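Local coordinates for tapirin (Caldicellulosiruptor kristjanssonii, PDB 6N2B), which probably binds cellulose through its C-terminal beta-helix domain, helping the thermophilic bacterium adhere to plant biomass, and carries a bound calcium ion, at residues A[214-219]-A[515-520]; A[227-232]-A[247-252]; A[452-457]-A[482-487]. All coordinates share one frame; numbering follows the deposited sequence.

Contact 1. Residues A[214-219]-A[515-520]; sequences SFLPNY and GSTFNI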
ATOM      1  N   SER A 214      -3.145  -2.194  12.108  1.00 27.26           N
ATOM      2  CA  SER A 214      -2.181  -2.729  11.169  1.00 24.74           C
ATOM      3  C   SER A 214      -2.890  -3.494  10.050  1.00 28.85           C
ATOM      4  O   SER A 214      -4.099  -3.749  10.098  1.00 23.96           O
ATOM      5  CB  SER A 214      -1.203  -3.649  11.885  1.00 34.02           C
ATOM      6  OG  SER A 214      -1.745  -4.962  11.954  1.00 38.15           O
ATOM      7  N   PHE A 215      -2.109  -3.869   9.030  1.00 28.15           N
ATOM      8  CA  PHE A 215      -2.619  -4.578   7.852  1.00 22.51           C
ATOM      9  C   PHE A 215      -1.560  -5.591   7.434  1.00 22.35           C
ATOM     10  O   PHE A 215      -0.542  -5.228   6.842  1.00 25.77           O
ATOM     11  CB  PHE A 215      -2.945  -3.633   6.709  1.00 15.07           C
ATOM     12  CG  PHE A 215      -3.251  -4.335   5.424  1.00 21.10           C
ATOM     13  CD1 PHE A 215      -4.213  -5.326   5.374  1.00 23.10           C
ATOM     14  CD2 PHE A 215      -2.582  -4.003   4.263  1.00 17.06           C
ATOM     15  CE1 PHE A 215      -4.498  -5.967   4.191  1.00 21.04           C
ATOM     16  CE2 PHE A 215      -2.859  -4.646   3.081  1.00 16.11           C
ATOM     17  CZ  PHE A 215      -3.814  -5.629   3.039  1.00 22.23           C
ATOM     18  N   LEU A 216      -1.799  -6.859   7.748  1.00 22.86           N
ATOM     19  CA  LEU A 216      -0.867  -7.929   7.409  1.00 25.03           C
ATOM     20  C   LEU A 216      -1.564  -8.892   6.466  1.00 25.73           C
ATOM     21  O   LEU A 216      -2.194  -9.866   6.913  1.00 24.56           O
ATOM     22  CB  LEU A 216      -0.372  -8.648   8.658  1.00 27.54           C
ATOM     23  CG  LEU A 216       0.099  -7.663   9.743  1.00 28.10           C
ATOM     24  CD1 LEU A 216      -0.190  -8.156  11.166  1.00 41.07           C
ATOM     25  CD2 LEU A 216       1.541  -7.345   9.555  1.00 31.86           C
ATOM     26  N   PRO A 217      -1.459  -8.664   5.159  1.00 25.02           N
ATOM     27  CA  PRO A 217      -2.128  -9.538   4.194  1.00 24.94           C
ATOM     28  C   PRO A 217      -1.436 -10.885   4.091  1.00 32.53           C
ATOM     29  O   PRO A 217      -0.291 -11.080   4.516  1.00 25.89           O
ATOM     30  CB  PRO A 217      -2.016  -8.764   2.873  1.00 18.91           C
ATOM     31  CG  PRO A 217      -0.787  -7.985   3.006  1.00 19.19           C
ATOM     32  CD  PRO A 217      -0.699  -7.591   4.483  1.00 19.88           C
ATOM     33  N   ASN A 218      -2.173 -11.822   3.514  1.00 23.51           N
ATOM     34  CA  ASN A 218      -1.667 -13.148   3.253  1.00 21.52           C
ATOM     35  C   ASN A 218      -0.696 -13.134   2.078  1.00 24.41           C
ATOM     36  O   ASN A 218      -0.697 -12.232   1.232  1.00 25.85           O
ATOM     37  CB  ASN A 218      -2.828 -14.083   2.928  1.00 20.42           C
ATOM     38  CG  ASN A 218      -3.713 -13.517   1.837  1.00 19.64           C
ATOM     39  OD1 ASN A 218      -4.454 -12.576   2.070  1.00 27.65           O
ATOM     40  ND2 ASN A 218      -3.607 -14.059   0.630  1.00 24.56           N
ATOM     41  N   TYR A 219       0.117 -14.178   2.019  1.00 26.30           N
ATOM     42  CA  TYR A 219       0.869 -14.500   0.813  1.00 31.98           C
ATOM     43  C   TYR A 219      -0.049 -14.590  -0.402  1.00 25.40           C
ATOM     44  O   TYR A 219      -1.106 -15.223  -0.346  1.00 28.97           O
ATOM     45  CB  TYR A 219       1.580 -15.830   1.031  1.00 33.17           C
ATOM     46  CG  TYR A 219       2.403 -16.316  -0.127  1.00 33.19           C
ATOM     47  CD1 TYR A 219       3.643 -15.753  -0.397  1.00 24.15           C
ATOM     48  CD2 TYR A 219       1.955 -17.364  -0.928  1.00 27.03           C
ATOM     49  CE1 TYR A 219       4.408 -16.207  -1.437  1.00 33.73           C
ATOM     50  CE2 TYR A 219       2.712 -17.826  -1.971  1.00 31.10           C
ATOM     51  CZ  TYR A 219       3.945 -17.245  -2.229  1.00 37.05           C
ATOM     52  OH  TYR A 219       4.722 -17.694  -3.280  1.00 34.39           O
ATOM     53  N   GLY A 515      -9.601  -3.330  14.077  1.00 18.24           N
ATOM     54  CA  GLY A 515      -8.787  -3.727  15.198  1.00 23.59           C
ATOM     55  C   GLY A 515      -7.394  -3.146  15.134  1.00 29.68           C
ATOM     56  O   GLY A 515      -6.903  -2.765  14.064  1.00 22.35           O
ATOM     57  N   SER A 516      -6.763  -3.092  16.315  1.00 27.79           N
ATOM     58  CA  SER A 516      -5.371  -2.659  16.417  1.00 28.89           C
ATOM     59  C   SER A 516      -4.471  -3.448  15.475  1.00 35.71           C
ATOM     60  O   SER A 516      -3.585  -2.886  14.819  1.00 31.46           O
ATOM     61  CB  SER A 516      -4.882  -2.810  17.857  1.00 24.57           C
ATOM     62  OG  SER A 516      -5.779  -2.175  18.753  1.00 49.41           O
ATOM     63  N   THR A 517      -4.684  -4.753  15.399  1.00 34.26           N
ATOM     64  CA  THR A 517      -3.941  -5.624  14.511  1.00 29.72           C
ATOM     65  C   THR A 517      -4.928  -6.339  13.593  1.00 32.80           C
ATOM     66  O   THR A 517      -6.080  -6.577  13.964  1.00 48.95           O
ATOM     67  CB  THR A 517      -3.105  -6.611  15.331  1.00 41.77           C
ATOM     68  OG1 THR A 517      -1.977  -7.047  14.563  1.00 53.61           O
ATOM     69  CG2 THR A 517      -3.954  -7.815  15.779  1.00 47.03           C
ATOM     70  N   PHE A 518      -4.492  -6.649  12.373  1.00 41.39           N
ATOM     71  CA  PHE A 518      -5.377  -7.297  11.410  1.00 31.80           C
ATOM     72  C   PHE A 518      -4.597  -8.239  10.502  1.00 32.17           C
ATOM     73  O   PHE A 518      -3.635  -7.819   9.850  1.00 30.45           O
ATOM     74  CB  PHE A 518      -6.125  -6.274  10.547  1.00 21.73           C
ATOM     75  CG  PHE A 518      -6.885  -6.908   9.441  1.00 27.14           C
ATOM     76  CD1 PHE A 518      -8.011  -7.667   9.711  1.00 34.78           C
ATOM     77  CD2 PHE A 518      -6.445  -6.821   8.144  1.00 25.39           C
ATOM     78  CE1 PHE A 518      -8.702  -8.291   8.691  1.00 32.85           C
ATOM     79  CE2 PHE A 518      -7.130  -7.432   7.129  1.00 23.87           C
ATOM     80  CZ  PHE A 518      -8.256  -8.175   7.397  1.00 28.03           C
ATOM     81  N   ASN A 519      -5.037  -9.500  10.438  1.00 31.29           N
ATOM     82  CA  ASN A 519      -4.451 -10.513   9.567  1.00 25.74           C
ATOM     83  C   ASN A 519      -5.514 -11.075   8.639  1.00 33.08           C
ATOM     84  O   ASN A 519      -6.600 -11.445   9.097  1.00 38.26           O
ATOM     85  CB  ASN A 519      -3.853 -11.666  10.372  1.00 25.50           C
ATOM     86  CG  ASN A 519      -2.545 -11.298  11.043  1.00 40.47           C
ATOM     87  OD1 ASN A 519      -1.451 -11.629  10.542  1.00 33.86           O
ATOM     88  ND2 ASN A 519      -2.642 -10.614  12.191  1.00 31.09           N
ATOM     89  N   ILE A 520      -5.205 -11.152   7.348  1.00 31.02           N
ATOM     90  CA  ILE A 520      -5.948 -12.012   6.436  1.00 24.80           C
ATOM     91  C   ILE A 520      -5.222 -13.341   6.393  1.00 24.86           C
ATOM     92  O   ILE A 520      -4.002 -13.379   6.200  1.00 33.95           O
ATOM     93  CB  ILE A 520      -6.048 -11.404   5.026  1.00 25.25           C
ATOM     94  CG1 ILE A 520      -6.126  -9.897   5.114  1.00 25.27           C
ATOM     95  CG2 ILE A 520      -7.264 -11.947   4.259  1.00 13.62           C
ATOM     96  CD1 ILE A 520      -6.211  -9.251   3.795  1.00 31.47           C
TER
HETATM   97  O   HOH W   1      -6.395  -2.559  11.165  1.00 23.64           O
HETATM   98  O   HOH W   2      -1.651 -12.856   7.663  1.00 24.75           O

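Contact 2. Residues A[227-232]-A[247-252]; sequences SIYSGE and NLICKG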
ATOM      1  N   SER A 227      -7.519   2.670  -2.975  1.00 16.42           N
ATOM      2  CA  SER A 227      -6.368   3.067  -2.201  1.00 15.30           C
ATOM      3  C   SER A 227      -6.245   2.169  -0.982  1.00 18.11           C
ATOM      4  O   SER A 227      -7.148   1.400  -0.649  1.00 14.64           O
ATOM      5  CB  SER A 227      -6.454   4.535  -1.795  1.00 15.68           C
ATOM      6  OG  SER A 227      -6.569   5.359  -2.932  1.00 18.59           O
ATOM      7  N   ILE A 228      -5.097   2.291  -0.327  1.00 12.83           N
ATOM      8  CA  ILE A 228      -4.713   1.477   0.808  1.00 12.18           C
ATOM      9  C   ILE A 228      -4.330   2.431   1.921  1.00 18.87           C
ATOM     10  O   ILE A 228      -3.569   3.380   1.692  1.00 19.56           O
ATOM     11  CB  ILE A 228      -3.531   0.553   0.462  1.00 16.54           C
ATOM     12  CG1 ILE A 228      -3.965  -0.515  -0.539  1.00 19.86           C
ATOM     13  CG2 ILE A 228      -2.930  -0.066   1.694  1.00  8.43           C
ATOM     14  CD1 ILE A 228      -2.910  -0.810  -1.570  1.00 17.04           C
ATOM     15  N   TYR A 229      -4.872   2.200   3.114  1.00 17.64           N
ATOM     16  CA  TYR A 229      -4.543   2.979   4.297  1.00 15.14           C
ATOM     17  C   TYR A 229      -4.292   2.030   5.450  1.00 15.75           C
ATOM     18  O   TYR A 229      -5.017   1.045   5.619  1.00 14.95           O
ATOM     19  CB  TYR A 229      -5.678   3.947   4.702  1.00 14.85           C
ATOM     20  CG  TYR A 229      -5.455   4.538   6.084  1.00 19.49           C
ATOM     21  CD1 TYR A 229      -4.528   5.557   6.274  1.00 23.30           C
ATOM     22  CD2 TYR A 229      -6.139   4.057   7.202  1.00 18.20           C
ATOM     23  CE1 TYR A 229      -4.296   6.095   7.515  1.00 23.12           C
ATOM     24  CE2 TYR A 229      -5.910   4.581   8.455  1.00 15.25           C
ATOM     25  CZ  TYR A 229      -4.986   5.607   8.604  1.00 25.70           C
ATOM     26  OH  TYR A 229      -4.734   6.166   9.840  1.00 29.80           O
ATOM     27  N   SER A 230      -3.303   2.360   6.268  1.00 16.50           N
ATOM     28  CA  SER A 230      -3.133   1.720   7.564  1.00 16.07           C
ATOM     29  C   SER A 230      -2.725   2.740   8.611  1.00 16.80           C
ATOM     30  O   SER A 230      -1.878   3.602   8.359  1.00 18.25           O
ATOM     31  CB  SER A 230      -2.079   0.622   7.530  1.00 25.27           C
ATOM     32  OG  SER A 230      -1.417   0.561   8.776  1.00 22.67           O
ATOM     33  N   GLY A 231      -3.316   2.613   9.799  1.00 21.21           N
ATOM     34  CA  GLY A 231      -2.933   3.447  10.926  1.00 18.91           C
ATOM     35  C   GLY A 231      -1.678   3.006  11.651  1.00 19.63           C
ATOM     36  O   GLY A 231      -1.038   3.833  12.301  1.00 19.18           O
ATOM     37  N   GLU A 232      -1.313   1.724  11.559  1.00 19.65           N
ATOM     38  CA  GLU A 232      -0.087   1.205  12.156  1.00 19.02           C
ATOM     39  C   GLU A 232       0.810   0.556  11.105  1.00 24.67           C
ATOM     40  O   GLU A 232       1.077   1.162  10.067  1.00 35.79           O
ATOM     41  CB  GLU A 232      -0.409   0.204  13.264  1.00 30.87           C
ATOM     42  CG  GLU A 232      -1.253   0.776  14.401  1.00 32.53           C
ATOM     43  CD  GLU A 232      -0.517   1.811  15.232  1.00 45.80           C
ATOM     44  OE1 GLU A 232       0.712   1.664  15.447  1.00 41.57           O
ATOM     45  OE2 GLU A 232      -1.182   2.771  15.675  1.00 54.84           O
ATOM     46  N   ASN A 247      -3.612   5.640  -3.954  1.00 16.21           N
ATOM     47  CA  ASN A 247      -2.768   6.051  -2.842  1.00 24.13           C
ATOM     48  C   ASN A 247      -2.485   4.866  -1.923  1.00 25.55           C
ATOM     49  O   ASN A 247      -3.294   3.938  -1.810  1.00 25.55           O
ATOM     50  CB  ASN A 247      -3.410   7.216  -2.043  1.00 20.49           C
ATOM     51  CG  ASN A 247      -3.958   8.332  -2.952  1.00 26.99           C
ATOM     52  OD1 ASN A 247      -3.191   9.079  -3.565  1.00 32.42           O
ATOM     53  ND2 ASN A 247      -5.279   8.453  -3.023  1.00 20.46           N
ATOM     54  N   LEU A 248      -1.314   4.894  -1.286  1.00 18.87           N
ATOM     55  CA  LEU A 248      -0.981   3.991  -0.187  1.00 15.61           C
ATOM     56  C   LEU A 248      -0.489   4.881   0.939  1.00 19.40           C
ATOM     57  O   LEU A 248       0.649   5.348   0.891  1.00 25.55           O
ATOM     58  CB  LEU A 248       0.079   2.975  -0.584  1.00 14.49           C
ATOM     59  CG  LEU A 248       0.397   1.820   0.380  1.00 17.38           C
ATOM     60  CD1 LEU A 248       1.188   0.774  -0.340  1.00 17.31           C
ATOM     61  CD2 LEU A 248       1.173   2.240   1.622  1.00 19.57           C
ATOM     62  N   ILE A 249      -1.319   5.112   1.947  1.00 17.89           N
ATOM     63  CA  ILE A 249      -0.956   5.958   3.084  1.00 23.00           C
ATOM     64  C   ILE A 249      -0.739   5.084   4.312  1.00 16.94           C
ATOM     65  O   ILE A 249      -1.643   4.357   4.737  1.00 18.07           O
ATOM     66  CB  ILE A 249      -2.027   7.017   3.373  1.00 21.20           C
ATOM     67  CG1 ILE A 249      -2.134   7.998   2.205  1.00 14.94           C
ATOM     68  CG2 ILE A 249      -1.718   7.694   4.702  1.00 16.06           C
ATOM     69  CD1 ILE A 249      -3.325   8.900   2.279  1.00 11.54           C
ATOM     70  N   CYS A 250       0.443   5.168   4.902  1.00 16.02           N
ATOM     71  CA  CYS A 250       0.717   4.449   6.137  1.00 19.52           C
ATOM     72  C   CYS A 250       1.111   5.452   7.205  1.00 21.16           C
ATOM     73  O   CYS A 250       2.130   6.138   7.069  1.00 22.17           O
ATOM     74  CB  CYS A 250       1.824   3.415   5.972  1.00 18.98           C
ATOM     75  SG  CYS A 250       2.256   2.710   7.589  1.00 17.96           S
ATOM     76  N   LYS A 251       0.315   5.536   8.266  1.00 20.62           N
ATOM     77  CA  LYS A 251       0.599   6.498   9.315  1.00 21.79           C
ATOM     78  C   LYS A 251       1.235   5.858  10.545  1.00 26.25           C
ATOM     79  O   LYS A 251       1.450   6.546  11.546  1.00 25.27           O
ATOM     80  CB  LYS A 251      -0.671   7.268   9.657  1.00 19.26           C
ATOM     81  CG  LYS A 251      -1.073   8.187   8.501  1.00 25.90           C
ATOM     82  CD  LYS A 251      -1.832   9.426   8.952  1.00 36.92           C
ATOM     83  CE  LYS A 251      -0.930  10.546   9.466  1.00 31.84           C
ATOM     84  NZ  LYS A 251      -1.681  11.843   9.572  1.00 25.50           N
ATOM     85  N   GLY A 252       1.593   4.569  10.466  1.00 26.49           N
ATOM     86  CA  GLY A 252       2.343   3.891  11.502  1.00 24.35           C
ATOM     87  C   GLY A 252       3.846   3.827  11.248  1.00 30.58           C
ATOM     88  O   GLY A 252       4.383   4.456  10.327  1.00 23.34           O
TER

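Contact 3. Residues A[452-457]-A[482-487]; sequences YGESGI and ASKGNI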
ATOM      1  N   TYR A 452     -20.691  -7.121   8.579  1.00 16.43           N
ATOM      2  CA  TYR A 452     -20.039  -6.637   9.789  1.00 18.05           C
ATOM      3  C   TYR A 452     -19.713  -7.813  10.698  1.00 17.49           C
ATOM      4  O   TYR A 452     -20.574  -8.654  10.962  1.00 18.33           O
ATOM      5  CB  TYR A 452     -20.919  -5.639  10.532  1.00 18.39           C
ATOM      6  CG  TYR A 452     -21.234  -4.402   9.734  1.00 27.82           C
ATOM      7  CD1 TYR A 452     -20.358  -3.326   9.711  1.00 19.82           C
ATOM      8  CD2 TYR A 452     -22.420  -4.306   8.993  1.00 27.59           C
ATOM      9  CE1 TYR A 452     -20.655  -2.183   8.979  1.00 21.28           C
ATOM     10  CE2 TYR A 452     -22.721  -3.162   8.253  1.00 18.17           C
ATOM     11  CZ  TYR A 452     -21.834  -2.106   8.258  1.00 20.81           C
ATOM     12  OH  TYR A 452     -22.115  -0.970   7.538  1.00 24.71           O
ATOM     13  N   GLY A 453     -18.469  -7.870  11.166  1.00 18.38           N
ATOM     14  CA  GLY A 453     -18.055  -8.911  12.085  1.00 21.84           C
ATOM     15  C   GLY A 453     -17.278  -8.353  13.256  1.00 24.54           C
ATOM     16  O   GLY A 453     -16.100  -8.018  13.112  1.00 20.94           O
ATOM     17  N   GLU A 454     -17.932  -8.257  14.423  1.00 28.01           N
ATOM     18  CA  GLU A 454     -17.315  -7.651  15.603  1.00 25.69           C
ATOM     19  C   GLU A 454     -16.127  -8.463  16.119  1.00 26.47           C
ATOM     20  O   GLU A 454     -15.190  -7.892  16.694  1.00 31.94           O
ATOM     21  CB  GLU A 454     -18.377  -7.468  16.693  1.00 29.00           C
ATOM     22  CG  GLU A 454     -17.848  -7.215  18.108  1.00 33.38           C
ATOM     23  CD  GLU A 454     -17.417  -5.777  18.353  1.00 33.67           C
ATOM     24  OE1 GLU A 454     -17.786  -4.892  17.555  1.00 38.90           O
ATOM     25  OE2 GLU A 454     -16.703  -5.532  19.349  1.00 41.92           O
ATOM     26  N   SER A 455     -16.132  -9.780  15.909  1.00 34.38           N
ATOM     27  CA  SER A 455     -15.053 -10.661  16.350  1.00 32.67           C
ATOM     28  C   SER A 455     -14.327 -11.321  15.183  1.00 37.23           C
ATOM     29  O   SER A 455     -13.747 -12.396  15.356  1.00 50.96           O
ATOM     30  CB  SER A 455     -15.596 -11.747  17.281  1.00 22.37           C
ATOM     31  OG  SER A 455     -16.627 -11.251  18.118  1.00 44.56           O
ATOM     32  N   GLY A 456     -14.375 -10.738  13.994  1.00 34.20           N
ATOM     33  CA  GLY A 456     -13.804 -11.349  12.810  1.00 37.25           C
ATOM     34  C   GLY A 456     -14.865 -11.918  11.873  1.00 27.03           C
ATOM     35  O   GLY A 456     -16.063 -11.913  12.149  1.00 36.41           O
ATOM     36  N   ILE A 457     -14.389 -12.402  10.730  1.00 24.50           N
ATOM     37  CA  ILE A 457     -15.223 -13.037   9.714  1.00 20.16           C
ATOM     38  C   ILE A 457     -14.485 -14.268   9.206  1.00 22.00           C
ATOM     39  O   ILE A 457     -13.253 -14.250   9.085  1.00 24.86           O
ATOM     40  CB  ILE A 457     -15.530 -12.071   8.549  1.00 18.45           C
ATOM     41  CG1 ILE A 457     -16.074 -10.741   9.084  1.00 19.29           C
ATOM     42  CG2 ILE A 457     -16.491 -12.714   7.534  1.00 12.82           C
ATOM     43  CD1 ILE A 457     -16.253  -9.681   8.034  1.00 18.00           C
ATOM     44  N   ALA A 482     -16.354  -5.528   6.804  1.00 11.10           N
ATOM     45  CA  ALA A 482     -15.935  -4.631   7.876  1.00 16.89           C
ATOM     46  C   ALA A 482     -15.779  -5.440   9.157  1.00 18.74           C
ATOM     47  O   ALA A 482     -16.748  -6.028   9.648  1.00 21.51           O
ATOM     48  CB  ALA A 482     -16.922  -3.473   8.048  1.00  8.20           C
ATOM     49  N   SER A 483     -14.563  -5.477   9.698  1.00 18.28           N
ATOM     50  CA  SER A 483     -14.283  -6.351  10.825  1.00 24.28           C
ATOM     51  C   SER A 483     -13.387  -5.682  11.864  1.00 19.91           C
ATOM     52  O   SER A 483     -12.511  -4.876  11.546  1.00 22.22           O
ATOM     53  CB  SER A 483     -13.633  -7.660  10.357  1.00 23.26           C
ATOM     54  OG  SER A 483     -13.206  -8.415  11.480  1.00 31.65           O
ATOM     55  N   LYS A 484     -13.608  -6.058  13.117  1.00 20.60           N
ATOM     56  CA  LYS A 484     -12.813  -5.624  14.255  1.00 25.08           C
ATOM     57  C   LYS A 484     -11.811  -6.694  14.684  1.00 22.89           C
ATOM     58  O   LYS A 484     -11.042  -6.488  15.629  1.00 24.09           O
ATOM     59  CB  LYS A 484     -13.749  -5.254  15.417  1.00 28.24           C
ATOM     60  CG  LYS A 484     -13.317  -4.068  16.264  1.00 34.07           C
ATOM     61  CD  LYS A 484     -14.483  -3.617  17.162  1.00 57.26           C
ATOM     62  CE  LYS A 484     -14.000  -3.012  18.493  1.00 59.02           C
ATOM     63  NZ  LYS A 484     -15.112  -2.890  19.501  1.00 44.20           N
ATOM     64  N   GLY A 485     -11.811  -7.832  14.014  1.00 27.35           N
ATOM     65  CA  GLY A 485     -10.802  -8.836  14.244  1.00 27.27           C
ATOM     66  C   GLY A 485     -10.275  -9.261  12.900  1.00 28.47           C
ATOM     67  O   GLY A 485     -10.443  -8.531  11.923  1.00 29.23           O
ATOM     68  N   ASN A 486      -9.660 -10.436  12.829  1.00 31.26           N
ATOM     69  CA  ASN A 486      -9.064 -10.887  11.587  1.00 24.99           C
ATOM     70  C   ASN A 486     -10.126 -11.459  10.661  1.00 20.56           C
ATOM     71  O   ASN A 486     -11.284 -11.661  11.032  1.00 24.33           O
ATOM     72  CB  ASN A 486      -7.985 -11.929  11.865  1.00 31.25           C
ATOM     73  CG  ASN A 486      -7.026 -11.482  12.935  1.00 31.36           C
ATOM     74  OD1 ASN A 486      -6.747 -10.289  13.070  1.00 40.67           O
ATOM     75  ND2 ASN A 486      -6.518 -12.432  13.710  1.00 32.79           N
ATOM     76  N   ILE A 487      -9.712 -11.712   9.431  1.00 16.68           N
ATOM     77  CA  ILE A 487     -10.521 -12.396   8.437  1.00 18.85           C
ATOM     78  C   ILE A 487      -9.796 -13.684   8.083  1.00 20.03           C
ATOM     79  O   ILE A 487      -8.587 -13.663   7.820  1.00 19.08           O
ATOM     80  CB  ILE A 487     -10.746 -11.507   7.204  1.00 18.02           C
ATOM     81  CG1 ILE A 487     -11.678 -10.351   7.576  1.00 19.28           C
ATOM     82  CG2 ILE A 487     -11.266 -12.314   6.037  1.00 12.25           C
ATOM     83  CD1 ILE A 487     -11.872  -9.353   6.475  1.00 13.96           C
TER

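Contact 1. Residues A[214-219]-A[515-520]
Ser-214 N donates a hydrogen bond to Ser-516 O at 2.8 Å, the first of four that tie residues 214-219 to residues 515-520, three of them from backbone to backbone. Leu-216 N bonds Phe-518 O at 3.0 Å. Ile-520 N reaches Leu-216 O in a weaker bond of 3.3 Å. The fourth uses the Ser-214 hydroxyl, a group small enough to stand in for a backbone acceptor: with OG between its own N and carbonyl carbon (chi1 86°), it receives Phe-518 N at 3.3 Å. One water donates to both Ser-214 O and Gly-515 O.

The apolar contacts are aromatic and aliphatic. Phe-215 and Phe-518 point the same way, side by side, and their rings meet rim to rim, CD1 of Phe-215 lying 3.9 Å from CD2 of Phe-518. Pro-217 CD sits over the centre of one face of the Phe-215 ring. Ile-520 extends its CD1 to within 3.7 Å of Phe-215 CE1, a slim branch suited to the ring's edge. Mixed packing brings the amide of Asn-519 against Leu-216, whose CD1 is 3.6 Å from ND2.

These loops join neighbouring turns of the beta-helix: residues 214-219 link strand 207-211 to strand 221-224, the other segment leads from strand 510-513 into strand 520-522, and Leu-216 and Pro-217 also pack on strand 234-236.

Contact 2. Residues A[227-232]-A[247-252]
Ile-228 against Leu-248, Tyr-229 against Ile-249 and Ser-230 against Cys-250 pair in register between strands of successive coils of a parallel beta-helix, with strand axes 4.7 Å apart and only 3° from parallel. The tight part is the strand core, where four backbone bonds zigzag between the segments, from Ile-228 N to Asn-247 O at one end to Lys-251 N to Ser-230 O at the other. Branched Ile-228 and Leu-248 suit the face they share, CG2 of the former 4.0 Å from CG of the latter. On the other face Ile-249 brings CG2 to the edge of the Tyr-229 ring, in its plane, and that broad ring also stacks with Tyr-210 and Phe-417. Lys-251 lays CG 4.0 Å from Tyr-229 CE1 and sends its ammonium group to the carbonyls of Ile-412 and Phe-415. Gly-252 is a buried close point, where a CB would collide with Glu-232 O.

The solvent side is limited to Glu-232, which is exposed and whose CB points away from 247-252. At the opposite, buried end, Ser-227 OG, which also bonds Glu-206, accepts Asn-247 N at 3.1 Å and, more weakly, Asn-247 ND2 at 3.4 Å.

Contact 3. Residues A[452-457]-A[482-487]
Tyr-452 and Gly-453 run parallel to Ala-482 and Ser-483, both segments then leave the strand, and the pairing resumes where Ile-457 faces Ile-487. Gly-453 N donates to Ala-482 O at 2.9 Å, and Gly-453 O in turn takes Lys-484 N at 3.2 Å. Farther on, Ile-457 N meets Asn-486 O in the carbonyl plane, also at 3.2 Å. The first segment makes a type I turn from Gly-453 to Gly-456. Glycine suits its last position, where phi is positive (105°) and a CB would press against the preceding carbonyl O.

Among the side chains, the small methyl of Ala-482 leaves room for the Tyr-452 ring, its CB standing 3.8 Å from CD1; the ring's hydroxyl bonds Ser-541, and helix 536-546 packs against it. On the other face Ile-457 reaches CD1 to 4.0 Å from Ser-483 CB. The Ser-483 hydroxyl donates to Gly-485 O at 2.8 Å, linking the two residues within the loop. At the partly exposed edge, Glu-454 and Lys-484 lie alongside each other, pointing the same way. The glutamate chain leaves anti to its backbone N (chi1 164°) and folds at chi2 (80°), which brings OE2 to 3.1 Å from Lys-484 NZ, met on the syn side.

Each charge has a second partner, Leu-426 N for Glu-454 OE1 and Thr-424 O for Lys-484 NZ. The salt bridge therefore joins two adjacent turns to the segment just before the calcium ligand Asp-429, and the two opposite charges probably stabilise one another's ionised forms.

How the contacts relate
Along the chain, segment 214-219 comes first, then all of contact 2, then all of contact 3, and finally 515-520, so contact 1 brings together regions almost 300 residues apart. It joins the long run of turns containing contact 2 to the shorter, calcium-bearing part containing contact 3. The centres of contacts 1 and 2 are 12 Å apart, those of contacts 1 and 3 11 Å, and those of contacts 2 and 3 19 Å. Ser-214 packs on Ser-230 and Glu-232, while Asn-519 probably bonds Asn-486 and Ile-487; strands 457-458, 487-489 and 520-522 form one parallel sheet. The stacked turns thus continue across the chain's sequence-distant junction.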